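Local structure of mitochondrial dynamics protein MID49 (4WOY) at residues Leu23-Ala28 with Pro56-Leu61; Gly49-Gly54 with Val69-Pro74; Ala63-His68 with Leu172-Ala177; Val128-Leu133 with Val178-Pro183; Asp188-Leu193 with Gln207-Val212. The protein regulates mitochondrial organization as an outer-membrane receptor that recruits the fission GTPase DNM1L (Drp1), this chain being its nucleotidyltransferase-like part. The protein carries 1 engineered substitution. All blocks are in the same frame, centred on the assembly; numbering follows the deposited sequence.

Interaction 1: Leu23-Ala28 with Pro56-Leu61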
# COMPACT_ATOMS: atom_id res chain seq x y z
N LEU A 23 4.44 19.69 -4.73
CA LEU A 23 5.88 19.44 -4.90
C LEU A 23 6.20 17.95 -4.93
O LEU A 23 7.02 17.48 -5.74
CB LEU A 23 6.70 20.11 -3.78
CG LEU A 23 8.18 19.73 -3.78
CD1 LEU A 23 8.84 20.13 -5.17
CD2 LEU A 23 8.90 20.17 -2.51
N ALA A 24 5.54 17.21 -4.06
CA ALA A 24 5.77 15.79 -3.92
C ALA A 24 5.35 15.05 -5.19
O ALA A 24 6.08 14.20 -5.70
CB ALA A 24 5.03 15.26 -2.71
N LYS A 25 4.16 15.38 -5.69
CA LYS A 25 3.69 14.80 -6.93
C LYS A 25 4.64 15.16 -8.07
O LYS A 25 4.90 14.35 -8.96
CB LYS A 25 2.28 15.29 -7.27
CG LYS A 25 1.19 14.72 -6.39
CD LYS A 25 -0.17 15.24 -6.82
CE LYS A 25 -1.18 14.78 -5.83
NZ LYS A 25 -2.56 15.11 -6.20
N GLN A 26 5.19 16.36 -8.03
CA GLN A 26 6.09 16.78 -9.09
C GLN A 26 7.35 15.91 -9.13
O GLN A 26 7.72 15.37 -10.18
CB GLN A 26 6.44 18.27 -8.93
CG GLN A 26 7.33 18.83 -10.02
CD GLN A 26 8.79 18.70 -9.67
OE1 GLN A 26 9.21 19.06 -8.57
NE2 GLN A 26 9.57 18.17 -10.59
N LEU A 27 8.01 15.75 -7.99
CA LEU A 27 9.23 14.95 -7.92
C LEU A 27 8.94 13.48 -8.26
O LEU A 27 9.59 12.90 -9.11
CB LEU A 27 9.86 15.07 -6.53
CG LEU A 27 10.36 16.47 -6.14
CD1 LEU A 27 10.79 16.48 -4.68
CD2 LEU A 27 11.48 16.94 -7.03
N ALA A 28 7.93 12.91 -7.62
CA ALA A 28 7.56 11.52 -7.85
C ALA A 28 7.17 11.26 -9.31
O ALA A 28 7.49 10.21 -9.87
CB ALA A 28 6.38 11.11 -6.92
N PRO A 56 -1.88 7.25 -1.36
CA PRO A 56 -2.65 8.26 -0.63
C PRO A 56 -2.26 9.69 -0.99
O PRO A 56 -3.10 10.60 -0.86
CB PRO A 56 -2.31 7.96 0.83
CG PRO A 56 -2.01 6.48 0.84
CD PRO A 56 -1.27 6.25 -0.46
N LEU A 57 -1.03 9.90 -1.43
CA LEU A 57 -0.63 11.24 -1.86
C LEU A 57 -1.49 11.70 -3.05
O LEU A 57 -1.92 12.85 -3.11
CB LEU A 57 0.84 11.28 -2.26
CG LEU A 57 1.20 12.53 -3.08
CD1 LEU A 57 1.10 13.79 -2.22
CD2 LEU A 57 2.58 12.39 -3.72
N TYR A 58 -1.73 10.78 -3.98
CA TYR A 58 -2.51 11.07 -5.18
C TYR A 58 -4.01 10.92 -5.02
O TYR A 58 -4.77 11.59 -5.70
CB TYR A 58 -2.06 10.16 -6.34
CG TYR A 58 -0.70 10.52 -6.89
CD1 TYR A 58 0.47 10.07 -6.28
CD2 TYR A 58 -0.58 11.35 -7.99
CE1 TYR A 58 1.72 10.42 -6.76
CE2 TYR A 58 0.68 11.71 -8.49
CZ TYR A 58 1.82 11.24 -7.86
OH TYR A 58 3.06 11.59 -8.35
N ASP A 59 -4.45 10.03 -4.13
CA ASP A 59 -5.87 9.69 -4.08
C ASP A 59 -6.58 10.55 -3.06
O ASP A 59 -6.67 10.21 -1.89
CB ASP A 59 -6.04 8.22 -3.74
CG ASP A 59 -5.52 7.33 -4.82
OD1 ASP A 59 -5.69 7.69 -6.01
OD2 ASP A 59 -4.92 6.29 -4.49
N GLY A 60 -7.11 11.66 -3.54
CA GLY A 60 -7.71 12.64 -2.67
C GLY A 60 -6.62 13.38 -1.92
O GLY A 60 -5.50 12.89 -1.76
N LEU A 61 -6.96 14.56 -1.44
CA LEU A 61 -6.06 15.34 -0.62
C LEU A 61 -6.66 15.36 0.80
O LEU A 61 -7.80 14.92 0.98
CB LEU A 61 -5.86 16.74 -1.24
CG LEU A 61 -4.47 16.92 -1.88
CD1 LEU A 61 -4.18 15.82 -2.88
CD2 LEU A 61 -4.36 18.29 -2.54
O HOH W 1 2.91 12.73 -10.64
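Lys25 lays its aliphatic chain over one face of the Tyr58 ring, a CH-pi contact in which Lys25 CG stands 4.0 Å from the ring centroid, displaced toward the rim. The two side chains run past each other in opposite directions: the lysine reaches from the helix to the loop backbone, while the tyrosine carries its hydroxyl back to the helix. Extended at every torsion beyond CG, the lysine brings its CE to 3.4 Å from Leu57 O, with NZ close to Leu61 CD1. Leu57 borders the same stem, its CD2 lying 3.8 Å from Lys25 CG and 3.9 Å from Ala24 CB. The contact joins helix 18-42 to the loop between two neighbouring antiparallel strands, 52-54 and 69-74, of the central sheet in the nucleotidyltransferase-like domain; the loop coils like a helix at 56-58 but lacks the helical bonding. A water in the plane of the tyrosine ring, at its edge, links the two sides: it is hydrogen-bonded to Tyr58 OH (2.6 Å) and donates to Lys25 O (3.1 Å). One helical turn on from Ala24, Ala28 CB packs 3.6 Å from Tyr58 OH. Behind this layer Leu57, Tyr58 and Ala28 all rest on Val69, and Ala24 also touches Thr65 and Leu172. The adjoining Asp59 is hydrogen-bonded through OD2 to the hydroxyl of Tyr210.

Interaction 2: Gly49-Gly54 with Val69-Pro74; sequences GALVPG and VRLLAP
With CG swung opposite its carbonyl carbon (chi1 -57°), Leu51 sends its two methyls to different partners: CD2 presses on Ala73 CB at 3.5 Å, and CD1 meets Leu71 CD2 at 4.1 Å. Leu71 instead sets CG opposite its backbone N (chi1 -162°), which brings Leu71 CD1 to 4.1 Å from Pro53 CB. Pro53 and Leu71, a non-hydrogen-bonded pair, share one face of these antiparallel strands, and Val52, Leu72 and Arg70 the other. Val52 and Leu72 form a hydrogen-bonded pair, with both N-to-O distances 2.8 Å and both bonds nearly straight. Gly54 and Arg70 repeat the pattern less regularly: the bond from Arg70 N to Gly54 O is bent to 134° at the hydrogen and meets the oxygen from above the carbonyl plane. Ahead of strand 52-54, a single further bond runs from Gly49 N to Pro74 O (2.7 Å). Arg70 CG packs against Gly54 O, while the guanidinium leaves for a salt bridge with Asp208. Helix 18-42 covers the Leu71 face through Ala32 and Leu35, and strand 173-182 pairs in parallel with the other edge of strand 69-74.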
# COMPACT_ATOMS: atom_id res chain seq x y z
N GLY A 49 4.51 -1.81 -18.70
CA GLY A 49 3.76 -0.63 -19.09
C GLY A 49 4.44 0.58 -18.47
O GLY A 49 5.43 0.44 -17.75
N ALA A 50 3.90 1.75 -18.75
CA ALA A 50 4.39 3.00 -18.17
C ALA A 50 4.30 3.00 -16.65
O ALA A 50 3.33 2.51 -16.07
CB ALA A 50 3.59 4.19 -18.75
N LEU A 51 5.32 3.55 -16.00
CA LEU A 51 5.31 3.65 -14.55
C LEU A 51 4.21 4.61 -14.12
O LEU A 51 4.08 5.69 -14.65
CB LEU A 51 6.67 4.12 -14.02
CG LEU A 51 7.95 3.35 -14.36
CD1 LEU A 51 9.07 3.72 -13.39
CD2 LEU A 51 7.72 1.85 -14.35
N VAL A 52 3.40 4.18 -13.16
CA VAL A 52 2.31 4.99 -12.63
C VAL A 52 2.52 5.30 -11.15
O VAL A 52 2.54 4.39 -10.32
CB VAL A 52 0.94 4.31 -12.79
CG1 VAL A 52 -0.16 5.16 -12.18
CG2 VAL A 52 0.66 3.98 -14.25
N PRO A 53 2.71 6.58 -10.82
CA PRO A 53 2.76 6.99 -9.42
C PRO A 53 1.36 7.04 -8.83
O PRO A 53 0.39 7.37 -9.54
CB PRO A 53 3.39 8.39 -9.48
CG PRO A 53 3.02 8.90 -10.83
CD PRO A 53 3.05 7.69 -11.73
N GLY A 54 1.24 6.66 -7.56
CA GLY A 54 -0.05 6.58 -6.91
C GLY A 54 0.11 6.43 -5.41
O GLY A 54 1.22 6.57 -4.88
N VAL A 69 4.75 6.45 -1.40
CA VAL A 69 4.19 6.80 -2.68
C VAL A 69 4.42 5.60 -3.59
O VAL A 69 5.56 5.15 -3.79
CB VAL A 69 4.83 8.07 -3.23
CG1 VAL A 69 4.25 8.43 -4.61
CG2 VAL A 69 4.69 9.20 -2.21
N ARG A 70 3.32 5.04 -4.11
CA ARG A 70 3.43 3.86 -4.96
C ARG A 70 3.92 4.23 -6.36
O ARG A 70 3.45 5.19 -6.97
CB ARG A 70 2.09 3.12 -5.02
CG ARG A 70 1.25 3.34 -3.79
CD ARG A 70 0.41 2.14 -3.36
NE ARG A 70 -0.30 1.52 -4.46
CZ ARG A 70 -0.83 0.30 -4.40
NH1 ARG A 70 -0.74 -0.41 -3.28
NH2 ARG A 70 -1.45 -0.20 -5.45
N LEU A 71 4.92 3.49 -6.82
CA LEU A 71 5.38 3.58 -8.19
C LEU A 71 5.10 2.22 -8.83
O LEU A 71 5.83 1.23 -8.60
CB LEU A 71 6.85 3.97 -8.24
CG LEU A 71 7.34 4.51 -9.57
CD1 LEU A 71 6.43 5.66 -9.97
CD2 LEU A 71 8.78 4.98 -9.47
N LEU A 72 4.02 2.17 -9.60
CA LEU A 72 3.54 0.93 -10.20
C LEU A 72 4.23 0.69 -11.52
O LEU A 72 4.24 1.58 -12.37
CB LEU A 72 2.03 0.98 -10.43
CG LEU A 72 1.11 1.19 -9.24
CD1 LEU A 72 -0.32 0.82 -9.61
CD2 LEU A 72 1.59 0.42 -8.03
N ALA A 73 4.83 -0.49 -11.67
CA ALA A 73 5.42 -0.94 -12.93
C ALA A 73 4.67 -2.19 -13.41
O ALA A 73 4.96 -3.31 -12.96
CB ALA A 73 6.93 -1.21 -12.78
N PRO A 74 3.66 -2.01 -14.28
CA PRO A 74 2.82 -3.15 -14.70
C PRO A 74 3.49 -4.07 -15.70
O PRO A 74 4.01 -3.62 -16.72
CB PRO A 74 1.59 -2.47 -15.31
CG PRO A 74 2.06 -1.10 -15.73
CD PRO A 74 3.13 -0.71 -14.75

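Interaction 3: Ala63-His68 with Leu172-Ala177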
# COMPACT_ATOMS: atom_id res chain seq x y z
N ALA A 63 -3.51 14.08 1.99
CA ALA A 63 -2.78 13.02 2.68
C ALA A 63 -1.30 13.31 2.73
O ALA A 63 -0.63 12.98 3.71
CB ALA A 63 -3.00 11.70 1.99
N GLY A 64 -0.77 13.91 1.67
CA GLY A 64 0.65 14.17 1.61
C GLY A 64 1.50 12.93 1.45
O GLY A 64 1.17 12.00 0.71
N THR A 65 2.63 12.93 2.14
CA THR A 65 3.63 11.88 2.00
C THR A 65 3.81 11.10 3.30
O THR A 65 4.89 10.57 3.55
CB THR A 65 5.00 12.47 1.56
OG1 THR A 65 5.35 13.57 2.42
CG2 THR A 65 4.92 12.98 0.15
N ALA A 66 2.76 11.06 4.12
CA ALA A 66 2.79 10.30 5.37
C ALA A 66 3.06 8.85 5.07
O ALA A 66 3.87 8.21 5.73
CB ALA A 66 1.49 10.45 6.13
N GLU A 67 2.36 8.34 4.05
CA GLU A 67 2.55 6.98 3.57
C GLU A 67 3.53 6.97 2.40
O GLU A 67 3.87 8.02 1.83
CB GLU A 67 1.23 6.39 3.09
CG GLU A 67 0.11 6.48 4.08
CD GLU A 67 0.35 5.61 5.28
OE1 GLU A 67 0.95 4.53 5.11
OE2 GLU A 67 -0.10 6.00 6.38
N HIS A 68 3.96 5.76 2.04
CA HIS A 68 4.75 5.57 0.83
C HIS A 68 3.99 6.10 -0.37
O HIS A 68 2.76 6.19 -0.37
CB HIS A 68 5.07 4.09 0.60
CG HIS A 68 6.07 3.54 1.55
ND1 HIS A 68 6.70 4.31 2.50
CD2 HIS A 68 6.54 2.27 1.72
CE1 HIS A 68 7.52 3.55 3.21
NE2 HIS A 68 7.44 2.32 2.75
N LEU A 172 10.36 18.79 2.76
CA LEU A 172 9.72 17.56 2.29
C LEU A 172 10.68 16.41 2.35
O LEU A 172 11.85 16.60 2.18
CB LEU A 172 9.23 17.72 0.87
CG LEU A 172 8.01 16.86 0.67
CD1 LEU A 172 6.83 17.55 1.32
CD2 LEU A 172 7.81 16.63 -0.83
N GLU A 173 10.18 15.22 2.65
CA GLU A 173 10.93 13.97 2.57
C GLU A 173 9.94 12.92 2.15
O GLU A 173 8.83 12.95 2.67
CB GLU A 173 11.52 13.58 3.92
CG GLU A 173 12.82 14.22 4.27
CD GLU A 173 13.22 13.94 5.71
OE1 GLU A 173 12.33 13.58 6.51
OE2 GLU A 173 14.40 14.11 6.06
N PHE A 174 10.30 11.99 1.28
CA PHE A 174 9.42 10.82 1.13
C PHE A 174 10.01 9.59 0.46
O PHE A 174 11.12 9.59 -0.06
CB PHE A 174 8.14 11.21 0.39
CG PHE A 174 8.34 11.62 -1.02
CD1 PHE A 174 8.63 12.93 -1.33
CD2 PHE A 174 8.22 10.70 -2.05
CE1 PHE A 174 8.79 13.33 -2.64
CE2 PHE A 174 8.40 11.09 -3.36
CZ PHE A 174 8.67 12.41 -3.65
N THR A 175 9.21 8.52 0.47
CA THR A 175 9.63 7.23 -0.01
C THR A 175 8.81 6.75 -1.20
O THR A 175 7.59 6.85 -1.20
CB THR A 175 9.52 6.21 1.10
OG1 THR A 175 10.30 6.66 2.21
CG2 THR A 175 10.04 4.85 0.64
N LEU A 176 9.48 6.24 -2.23
CA LEU A 176 8.81 5.62 -3.35
C LEU A 176 8.91 4.10 -3.20
O LEU A 176 9.99 3.55 -2.96
CB LEU A 176 9.42 6.06 -4.68
CG LEU A 176 9.09 7.47 -5.19
CD1 LEU A 176 10.12 7.90 -6.22
CD2 LEU A 176 7.69 7.55 -5.80
N ALA A 177 7.77 3.43 -3.28
CA ALA A 177 7.79 1.97 -3.31
C ALA A 177 7.66 1.53 -4.76
O ALA A 177 6.62 1.75 -5.39
CB ALA A 177 6.68 1.37 -2.45
O HOH W 2 6.81 8.71 1.91
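His68 spreads its imidazole over the methyl of Thr175, whose CG2 lies 4.0 Å from the ring centroid, 19° off the normal and toward the rim. The two side chains lie side by side and point the same way, and Thr175 CB comes within 3.7 Å of His68 ND1. Thr65 makes the second touch, crossing Phe174 at about a right angle with its CB 3.6 Å from Phe174 CB. Phe174 places CG between its backbone N and carbonyl carbon (chi1 66°), and the ring is thereby led away from the loop even though CB faces it. Between these two points a water closes the backbone gap: it accepts from Thr175 N at 2.8 Å and donates to Glu67 O at 3.0 Å. A type II' beta turn from Ala63 to Ala66, with Gly64 at positive phi, bends the loop. This is the approach to a parallel strand pairing, since the next residue, Val69, takes up backbone hydrogen bonds with Thr175 and Ala177. Strand 173-182 lies between strands 69-74 and 162-166; Glu162 of the latter also touches His68 and Thr175, while helix 18-42 meets Thr65 through Ala24 and the Phe174 side chain through Leu27 and Ala28.

Interaction 4: Val128-Leu133 with Val178-Pro183; sequences VLLELL and VLMVVP
The flat peptide group joining Leu129 to Leu130 has the methyl of Met180 beside it, with Met180 CE 3.6 Å from Leu129 C and 3.4 Å from Leu129 O. This is helix-on-sheet packing in the alpha/beta nucleotidyltransferase-like domain: helix 126-139 lies against strand 173-182, their local axes 10.2 Å apart and running at 143° to each other. Met180 spans most of that gap. Its chain is extended through SD and then folds at the last torsion (chi3 -60°), which turns CE along the helix surface to Leu129 CB, 3.8 Å away. Leu130 CD2 borders the same methyl more loosely. One turn further on, Leu133 reaches out from the helix and meets the methionine tip to tip. Because alternate strand residues face the helix, Val178 joins Met180 in this contact, whereas Leu179 points to the opposite side of the sheet, toward Arg70, Leu72 and Leu193. All five touching residues are buried and the side chains that meet are all apolar; Leu129 also touches Trp205. A single leucine methyl serves both strand residues: Leu133 CD2 lies 3.6 Å from Val178 CG1 and 3.7 Å from Met180 SD.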
# COMPACT_ATOMS: atom_id res chain seq x y z
N VAL A 128 12.47 -13.74 -8.13
CA VAL A 128 13.48 -13.57 -9.17
C VAL A 128 13.31 -12.21 -9.86
O VAL A 128 14.29 -11.50 -10.14
CB VAL A 128 13.41 -14.73 -10.20
CG1 VAL A 128 14.41 -14.52 -11.34
CG2 VAL A 128 13.67 -16.07 -9.49
N LEU A 129 12.06 -11.82 -10.09
CA LEU A 129 11.78 -10.49 -10.59
C LEU A 129 12.32 -9.41 -9.65
O LEU A 129 12.93 -8.46 -10.10
CB LEU A 129 10.28 -10.32 -10.76
CG LEU A 129 9.94 -10.85 -12.14
CD1 LEU A 129 8.49 -11.32 -12.23
CD2 LEU A 129 10.26 -9.73 -13.17
N LEU A 130 12.12 -9.62 -8.35
CA LEU A 130 12.63 -8.73 -7.32
C LEU A 130 14.14 -8.60 -7.37
O LEU A 130 14.66 -7.48 -7.33
CB LEU A 130 12.19 -9.21 -5.94
CG LEU A 130 10.82 -8.73 -5.48
CD1 LEU A 130 10.52 -9.32 -4.13
CD2 LEU A 130 10.76 -7.21 -5.44
N GLU A 131 14.84 -9.73 -7.51
CA GLU A 131 16.31 -9.71 -7.61
C GLU A 131 16.78 -8.83 -8.79
O GLU A 131 17.74 -8.07 -8.67
CB GLU A 131 16.86 -11.13 -7.83
CG GLU A 131 16.56 -12.14 -6.75
CD GLU A 131 17.05 -13.55 -7.13
OE1 GLU A 131 17.17 -13.82 -8.35
OE2 GLU A 131 17.29 -14.39 -6.22
N LEU A 132 16.10 -8.95 -9.93
CA LEU A 132 16.49 -8.21 -11.12
C LEU A 132 16.33 -6.71 -10.92
O LEU A 132 17.21 -5.95 -11.23
CB LEU A 132 15.66 -8.65 -12.33
CG LEU A 132 16.04 -7.90 -13.62
CD1 LEU A 132 17.28 -8.49 -14.24
CD2 LEU A 132 14.88 -7.86 -14.58
N LEU A 133 15.18 -6.28 -10.43
CA LEU A 133 14.95 -4.86 -10.25
C LEU A 133 15.78 -4.25 -9.12
O LEU A 133 16.22 -3.11 -9.22
CB LEU A 133 13.46 -4.60 -10.01
CG LEU A 133 13.02 -3.14 -10.04
CD1 LEU A 133 13.55 -2.35 -11.26
CD2 LEU A 133 11.51 -3.09 -9.94
N VAL A 178 8.73 0.95 -5.30
CA VAL A 178 8.68 0.49 -6.68
C VAL A 178 7.98 -0.85 -6.72
O VAL A 178 8.49 -1.84 -6.17
CB VAL A 178 10.07 0.36 -7.30
CG1 VAL A 178 9.94 -0.04 -8.75
CG2 VAL A 178 10.83 1.66 -7.15
N LEU A 179 6.80 -0.88 -7.33
CA LEU A 179 5.96 -2.07 -7.30
C LEU A 179 5.74 -2.66 -8.68
O LEU A 179 5.01 -2.08 -9.50
CB LEU A 179 4.61 -1.76 -6.67
CG LEU A 179 4.65 -1.18 -5.26
CD1 LEU A 179 3.30 -0.55 -4.94
CD2 LEU A 179 5.01 -2.27 -4.23
N MET A 180 6.33 -3.83 -8.93
CA MET A 180 6.01 -4.57 -10.16
C MET A 180 4.68 -5.29 -9.96
O MET A 180 4.50 -6.02 -8.99
CB MET A 180 7.12 -5.58 -10.53
CG MET A 180 8.38 -4.92 -11.13
SD MET A 180 9.77 -6.06 -11.35
CE MET A 180 10.06 -6.64 -9.68
N VAL A 181 3.72 -5.05 -10.85
CA VAL A 181 2.37 -5.51 -10.59
C VAL A 181 1.76 -6.25 -11.77
O VAL A 181 2.15 -6.00 -12.93
CB VAL A 181 1.47 -4.33 -10.17
CG1 VAL A 181 2.05 -3.61 -8.94
CG2 VAL A 181 1.29 -3.33 -11.31
N VAL A 182 0.87 -7.20 -11.47
CA VAL A 182 0.02 -7.85 -12.49
C VAL A 182 -1.46 -7.64 -12.08
O VAL A 182 -1.75 -7.46 -10.87
CB VAL A 182 0.36 -9.37 -12.65
CG1 VAL A 182 1.85 -9.58 -12.90
CG2 VAL A 182 -0.04 -10.14 -11.46
N PRO A 183 -2.41 -7.69 -13.06
CA PRO A 183 -3.82 -7.30 -12.84
C PRO A 183 -4.69 -8.08 -11.83
O PRO A 183 -5.70 -7.52 -11.41
CB PRO A 183 -4.44 -7.44 -14.24
CG PRO A 183 -3.31 -7.18 -15.17
CD PRO A 183 -2.11 -7.82 -14.49

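Interaction 5: Asp188-Leu193 with Gln207-Val212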
# COMPACT_ATOMS: atom_id res chain seq x y z
N ASP A 188 -12.40 -5.86 -11.17
CA ASP A 188 -11.97 -4.66 -10.47
C ASP A 188 -10.46 -4.42 -10.65
O ASP A 188 -9.78 -5.09 -11.44
CB ASP A 188 -12.36 -4.69 -8.97
CG ASP A 188 -11.58 -5.73 -8.12
OD1 ASP A 188 -10.40 -6.03 -8.39
OD2 ASP A 188 -12.16 -6.23 -7.13
N ASP A 189 -9.95 -3.46 -9.90
CA ASP A 189 -8.57 -3.03 -10.07
C ASP A 189 -7.60 -3.57 -9.02
O ASP A 189 -6.55 -2.98 -8.83
CB ASP A 189 -8.52 -1.50 -10.11
CG ASP A 189 -9.13 -0.95 -11.39
OD1 ASP A 189 -8.79 -1.44 -12.49
OD2 ASP A 189 -9.99 -0.04 -11.29
N ARG A 190 -7.94 -4.66 -8.36
CA ARG A 190 -7.01 -5.26 -7.40
C ARG A 190 -5.74 -5.74 -8.13
O ARG A 190 -5.76 -5.99 -9.33
CB ARG A 190 -7.66 -6.42 -6.65
CG ARG A 190 -7.96 -7.62 -7.52
CD ARG A 190 -8.71 -8.66 -6.74
NE ARG A 190 -9.98 -8.15 -6.27
CZ ARG A 190 -10.63 -8.64 -5.22
NH1 ARG A 190 -10.11 -9.65 -4.54
NH2 ARG A 190 -11.79 -8.11 -4.84
N LEU A 191 -4.62 -5.83 -7.42
CA LEU A 191 -3.35 -6.18 -8.06
C LEU A 191 -2.65 -7.29 -7.31
O LEU A 191 -3.00 -7.62 -6.17
CB LEU A 191 -2.42 -4.95 -8.13
CG LEU A 191 -2.94 -3.77 -8.97
CD1 LEU A 191 -2.07 -2.51 -8.81
CD2 LEU A 191 -3.09 -4.14 -10.46
N LEU A 192 -1.67 -7.89 -7.98
CA LEU A 192 -0.68 -8.71 -7.31
C LEU A 192 0.63 -7.97 -7.40
O LEU A 192 0.99 -7.48 -8.49
CB LEU A 192 -0.57 -10.08 -7.97
CG LEU A 192 -1.89 -10.82 -8.18
CD1 LEU A 192 -1.65 -12.12 -8.94
CD2 LEU A 192 -2.55 -11.03 -6.85
N LEU A 193 1.36 -7.89 -6.29
CA LEU A 193 2.64 -7.22 -6.27
C LEU A 193 3.78 -8.20 -6.14
O LEU A 193 3.68 -9.18 -5.40
CB LEU A 193 2.73 -6.22 -5.12
CG LEU A 193 1.57 -5.35 -4.66
CD1 LEU A 193 1.81 -4.94 -3.23
CD2 LEU A 193 1.48 -4.12 -5.51
N GLN A 207 -1.09 -10.07 -2.70
CA GLN A 207 -2.32 -9.43 -3.12
C GLN A 207 -2.34 -8.00 -2.64
O GLN A 207 -2.07 -7.72 -1.47
CB GLN A 207 -3.55 -10.16 -2.58
CG GLN A 207 -4.85 -9.49 -2.97
CD GLN A 207 -6.06 -10.16 -2.36
OE1 GLN A 207 -6.16 -10.30 -1.13
NE2 GLN A 207 -6.98 -10.61 -3.20
N ASP A 208 -2.72 -7.10 -3.53
CA ASP A 208 -2.86 -5.71 -3.18
C ASP A 208 -4.31 -5.27 -3.38
O ASP A 208 -4.77 -5.15 -4.51
CB ASP A 208 -1.93 -4.86 -4.03
CG ASP A 208 -2.16 -3.37 -3.81
OD1 ASP A 208 -2.38 -3.00 -2.64
OD2 ASP A 208 -2.14 -2.60 -4.80
N LEU A 209 -5.01 -5.05 -2.27
CA LEU A 209 -6.41 -4.62 -2.32
C LEU A 209 -6.57 -3.10 -2.28
O LEU A 209 -7.69 -2.59 -2.30
CB LEU A 209 -7.22 -5.25 -1.19
CG LEU A 209 -7.35 -6.77 -1.29
CD1 LEU A 209 -8.16 -7.38 -0.12
CD2 LEU A 209 -7.93 -7.19 -2.65
N TYR A 210 -5.45 -2.37 -2.24
CA TYR A 210 -5.51 -0.93 -2.07
C TYR A 210 -6.41 -0.21 -3.13
O TYR A 210 -7.26 0.59 -2.74
CB TYR A 210 -4.09 -0.34 -2.07
CG TYR A 210 -4.08 1.18 -2.09
CD1 TYR A 210 -4.10 1.91 -0.90
CD2 TYR A 210 -4.07 1.88 -3.29
CE1 TYR A 210 -4.12 3.29 -0.90
CE2 TYR A 210 -4.09 3.25 -3.31
CZ TYR A 210 -4.10 3.95 -2.11
OH TYR A 210 -4.13 5.32 -2.15
N PRO A 211 -6.26 -0.51 -4.44
CA PRO A 211 -7.12 0.17 -5.42
C PRO A 211 -8.61 -0.09 -5.24
O PRO A 211 -9.44 0.79 -5.49
CB PRO A 211 -6.64 -0.40 -6.77
CG PRO A 211 -5.24 -0.85 -6.51
CD PRO A 211 -5.29 -1.41 -5.10
N VAL A 212 -8.97 -1.31 -4.85
CA VAL A 212 -10.37 -1.66 -4.62
C VAL A 212 -10.93 -0.93 -3.41
O VAL A 212 -12.05 -0.42 -3.44
CB VAL A 212 -10.53 -3.18 -4.41
CG1 VAL A 212 -11.98 -3.51 -4.13
CG2 VAL A 212 -10.02 -3.94 -5.61
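Arg190 turns one face of its guanidinium to Leu209, whose CD2 lies 3.8 Å from Arg190 NH1, offset toward the rim of the planar group. The two side chains run alongside each other in the same direction. Gln207 meets the same guanidinium differently: its amide plane is tilted 68° from it, and its OE1 is hydrogen-bonded to Asn297. At the guanidinium edge, Asp188 is gripped side-on and nearly coplanar in a salt bridge, with Arg190 NE to Asp188 OD1 and Arg190 NH2 to Asp188 OD2 both 3.0 Å and both oxygens using syn lone pairs. Asp188 OD1 also accepts from Arg190 N, this time from above the carboxylate plane, which closes an Asx turn, so that three nitrogens of Arg190 hold the acid. The Val212 side chain crosses that of Asp188 at about a right angle, its CG2 3.5 Å from Asp188 CG and 3.6 Å from Arg190 CB. These side chains flank the open end of a beta hairpin, strands 191-193 and 205-208, in which Leu191 and Asp208 form an antiparallel hydrogen-bonded pair. Asp208 sets CG opposite its backbone N (chi1 174°) and lies beside Leu191, both side chains pointing the same way, while Leu193 CG packs obliquely on Asp208 CB. Of the Asp208 carboxylate, OD1 receives Tyr210 N at 3.2 Å, a capping bond at the entry to helix 210-224, while OD2 turns to Arg70. On the first turn of that helix, Pro211 CB sits 3.3 Å from Asp189 O.

In the fold
Interactions 2 to 5 all reach one mixed sheet, and interaction 1 ties a helix to a loop beside it. Strand 69-74 of interaction 2 bonds along strand 173-182, first at interaction 3 (Leu71 N to Ala177 O, 2.8 Å) and then at interaction 4 (Ala73 N to Leu179 O, 2.7 Å). Interaction 4 passes on to the hairpin of interaction 5 through Val182 O and Leu192 N, 2.9 Å apart. Two side-chain bonds close the circuit: Arg70 NH2 to Asp208 OD2 (2.6 Å) joins interactions 2 and 5, and Asp59 OD2 to Tyr210 OH (2.7 Å) joins 1 and 5. Interactions 1 and 4 do not touch, their centres lying about 22 Å apart.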